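Local coordinates for cyclic dimeric GMP binding protein (Pseudomonas fluorescens, PDB 3PJV) that probably takes part, through its periplasmic domain, in the cyclic di-GMP-mediated inside-out signalling that controls periplasmic proteolysis, at residues T11-V14 with N15-R18; A119-K122 with L123-A127. One frame throughout, in Å; residues are numbered along the deposited sequence.

How the interactions relate
Interaction 1 comes first along the chain, in the N-terminal half of helix 6-32. Interaction 2 follows near the C terminus, in helix 117-128. Neither closes a loop, since each joins one turn of a single helix to the next. They run in series and neither nest nor cross. Their centres lie about 26 Å apart and their nearest atoms about 14 Å apart, so they do not touch within one chain. The dimer brings the two helices together: Tyr13 of 11-14 packs on Leu123 of the second subunit, a residue of 123-127 there. Helix 6-32 of one copy therefore meets helix 117-128 of the other.

Interaction 1: residues T11-V14 with N15-R18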
# COMPACT_ATOMS: atom_id res chain seq x y z
N THR A 11 2.95 -12.48 14.81
CA THR A 11 4.34 -12.11 14.60
C THR A 11 4.65 -11.83 13.11
O THR A 11 5.39 -10.90 12.79
CB THR A 11 5.27 -13.17 15.20
OG1 THR A 11 5.10 -13.17 16.62
CG2 THR A 11 6.75 -12.89 14.86
N GLN A 12 4.09 -12.64 12.22
CA GLN A 12 4.25 -12.43 10.78
C GLN A 12 3.76 -11.06 10.34
O GLN A 12 4.42 -10.37 9.56
CB GLN A 12 3.50 -13.51 9.98
CG GLN A 12 4.11 -14.90 10.07
CD GLN A 12 3.21 -15.96 9.45
OE1 GLN A 12 3.53 -17.15 9.48
NE2 GLN A 12 2.07 -15.54 8.90
N TYR A 13 2.58 -10.66 10.82
CA TYR A 13 2.04 -9.35 10.48
C TYR A 13 2.83 -8.23 11.10
O TYR A 13 3.00 -7.17 10.50
CB TYR A 13 0.57 -9.24 10.89
CG TYR A 13 -0.36 -9.99 9.97
CD1 TYR A 13 -0.62 -9.54 8.69
CD2 TYR A 13 -1.01 -11.14 10.41
CE1 TYR A 13 -1.48 -10.23 7.85
CE2 TYR A 13 -1.87 -11.83 9.58
CZ TYR A 13 -2.11 -11.38 8.31
OH TYR A 13 -2.98 -12.08 7.50
N VAL A 14 3.31 -8.45 12.33
CA VAL A 14 4.15 -7.46 12.98
C VAL A 14 5.41 -7.25 12.14
O VAL A 14 5.80 -6.11 11.88
CB VAL A 14 4.54 -7.88 14.40
CG1 VAL A 14 5.70 -7.01 14.92
CG2 VAL A 14 3.32 -7.77 15.32
N ASN A 15 6.03 -8.34 11.71
CA ASN A 15 7.26 -8.24 10.93
C ASN A 15 6.99 -7.61 9.57
O ASN A 15 7.78 -6.80 9.08
CB ASN A 15 7.92 -9.61 10.77
CG ASN A 15 8.48 -10.15 12.07
OD1 ASN A 15 8.66 -9.41 13.04
ND2 ASN A 15 8.78 -11.44 12.10
N GLN A 16 5.87 -7.99 8.97
CA GLN A 16 5.47 -7.42 7.68
C GLN A 16 5.25 -5.91 7.74
O GLN A 16 5.76 -5.18 6.89
CB GLN A 16 4.22 -8.13 7.13
CG GLN A 16 3.83 -7.67 5.75
CD GLN A 16 2.71 -8.50 5.16
OE1 GLN A 16 2.78 -8.93 4.01
NE2 GLN A 16 1.66 -8.72 5.94
N LEU A 17 4.48 -5.44 8.72
CA LEU A 17 4.22 -4.00 8.86
C LEU A 17 5.50 -3.23 9.14
O LEU A 17 5.72 -2.14 8.60
CB LEU A 17 3.23 -3.72 9.98
CG LEU A 17 1.75 -3.90 9.73
CD1 LEU A 17 1.00 -3.58 11.02
CD2 LEU A 17 1.31 -2.99 8.59
N ARG A 18 6.36 -3.79 9.99
CA ARG A 18 7.63 -3.12 10.29
C ARG A 18 8.49 -3.01 9.03
O ARG A 18 9.05 -1.96 8.75
CB ARG A 18 8.40 -3.87 11.40
CG ARG A 18 9.68 -3.17 11.82
CD ARG A 18 10.10 -3.57 13.22
NE ARG A 18 10.23 -5.01 13.36
CZ ARG A 18 9.75 -5.73 14.38
NH1 ARG A 18 9.93 -7.05 14.40
NH2 ARG A 18 9.08 -5.15 15.37
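Asn15 N donates to Thr11 O over 2.9 Å, and three further i to i+4 bonds of the same alpha helix follow. Gln16 N reaches Gln12 O at 2.8 Å. Leu17 N meets Tyr13 O at 2.9 Å, the straightest of the four, with an angle of 169° at the hydrogen. Arg18 N reaches Val14 O at 3.0 Å. The side chains lie along these bonds. Asn15 runs beside Thr11 and points the same way. Its CG sits beside its own backbone N (chi1 -69°), which carries the amide back toward the preceding turn. There Asn15 CG is 3.3 Å from Thr11 O, and Asn15 ND2 is 3.7 Å from Thr11 CG2. The amide does not hydrogen-bond to that carbonyl, whose bond is with the backbone N-H. Thr11 OG1 is held one turn back, by Glu7 O. The Gln16 amide lies alongside the Tyr13 ring, their planes 48° apart. Val14 CG1 meets the guanidinium of Arg18 at NH2, 3.9 Å away, where the two side chains cross. Leu17 is buried, with its CB against Tyr13 O. The second subunit covers part of this helix. Its Leu91 and Ala94, from the link between helix 83-89 and strand 96-102, pack on Val14 and Leu17. Asp51 of that subunit, just past helix 39-50, packs on Gln16.

Interaction 2: residues A119-K122 with L123-A127; sequences ALAK and LWQSA
Gln125 lays its side chain over the carbonyl of Ala121, with Gln125 CG 3.2 Å from Ala121 O. This is one turn of an alpha helix, and Gln125 N bonds to the same oxygen at 3.0 Å. A chi1 of -65° sets Gln125 CG beside its own backbone N and brings the chain back along the preceding turn. Its NE2 is hydrogen-bonded to Thr79 OG1. With an alanine here, Thr79 OG1 would probably lose its amide partner and the Ala121 carbonyl part of its cover. Leu123 leans back in the same way, its CG 3.5 Å from Ala119 O. It also packs on Phe85 and Ile89 of helix 83-89. Trp124 instead has CG beside its carbonyl carbon (chi1 177°), and its ring leads away from the preceding turn to an edge-to-face stack with Phe85. This face thus joins helix 117-128 to helix 83-89. Lys122 packs on Tyr13 of the second subunit, and Ser126 on Leu6 of the same copy. Lys122 O accepts the N-H of Ser126. One water also donates to Lys122 O at 2.8 Å and bonds to Ser126 OG. A second water lies 2.6 Å from Ser126 OG and bonds only weakly to Lys122 O.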
# COMPACT_ATOMS: atom_id res chain seq x y z
N ALA A 119 -8.17 4.82 1.00
CA ALA A 119 -8.85 5.91 0.32
C ALA A 119 -10.25 6.16 0.93
O ALA A 119 -10.63 7.29 1.24
CB ALA A 119 -8.96 5.60 -1.17
N LEU A 120 -11.00 5.08 1.11
CA LEU A 120 -12.34 5.20 1.70
C LEU A 120 -12.29 5.75 3.12
O LEU A 120 -13.13 6.57 3.51
CB LEU A 120 -13.06 3.86 1.66
CG LEU A 120 -13.49 3.43 0.26
CD1 LEU A 120 -13.80 1.95 0.21
CD2 LEU A 120 -14.69 4.28 -0.19
N ALA A 121 -11.30 5.30 3.89
CA ALA A 121 -11.15 5.80 5.26
C ALA A 121 -10.93 7.30 5.27
O ALA A 121 -11.52 8.01 6.06
CB ALA A 121 -10.01 5.09 5.99
N LYS A 122 -10.07 7.78 4.37
CA LYS A 122 -9.79 9.22 4.29
C LYS A 122 -11.02 10.03 3.86
O LYS A 122 -11.29 11.12 4.37
CB LYS A 122 -8.61 9.47 3.36
CG LYS A 122 -7.29 9.01 3.96
CD LYS A 122 -6.21 8.92 2.89
CE LYS A 122 -6.04 10.23 2.14
NZ LYS A 122 -4.95 10.10 1.12
N LEU A 123 -11.77 9.48 2.90
CA LEU A 123 -12.97 10.15 2.41
C LEU A 123 -14.01 10.26 3.52
O LEU A 123 -14.66 11.29 3.68
CB LEU A 123 -13.55 9.41 1.21
CG LEU A 123 -12.80 9.63 -0.10
CD1 LEU A 123 -13.23 8.61 -1.13
CD2 LEU A 123 -13.02 11.06 -0.60
N TRP A 124 -14.15 9.19 4.30
CA TRP A 124 -15.05 9.16 5.44
C TRP A 124 -14.65 10.18 6.51
O TRP A 124 -15.49 10.94 6.99
CB TRP A 124 -15.13 7.75 6.02
CG TRP A 124 -15.98 7.62 7.25
CD1 TRP A 124 -15.55 7.39 8.52
CD2 TRP A 124 -17.41 7.71 7.32
NE1 TRP A 124 -16.62 7.33 9.38
CE2 TRP A 124 -17.78 7.51 8.66
CE3 TRP A 124 -18.42 7.92 6.37
CZ2 TRP A 124 -19.11 7.54 9.09
CZ3 TRP A 124 -19.73 7.94 6.79
CH2 TRP A 124 -20.07 7.75 8.14
N GLN A 125 -13.36 10.21 6.88
CA GLN A 125 -12.89 11.22 7.83
C GLN A 125 -13.24 12.63 7.36
O GLN A 125 -13.67 13.46 8.16
CB GLN A 125 -11.38 11.09 8.06
CG GLN A 125 -11.00 9.78 8.72
CD GLN A 125 -9.54 9.44 8.52
OE1 GLN A 125 -8.74 10.29 8.11
NE2 GLN A 125 -9.18 8.19 8.82
N SER A 126 -13.06 12.89 6.07
CA SER A 126 -13.38 14.20 5.50
C SER A 126 -14.88 14.47 5.54
O SER A 126 -15.31 15.61 5.76
CB SER A 126 -12.90 14.29 4.05
OG SER A 126 -11.49 14.40 3.99
N ALA A 127 -15.67 13.43 5.32
CA ALA A 127 -17.13 13.53 5.37
C ALA A 127 -17.62 13.90 6.77
O ALA A 127 -18.60 14.65 6.92
CB ALA A 127 -17.77 12.22 4.92
O HOH W 1 -9.24 12.74 5.29
O HOH W 2 -10.89 13.16 1.78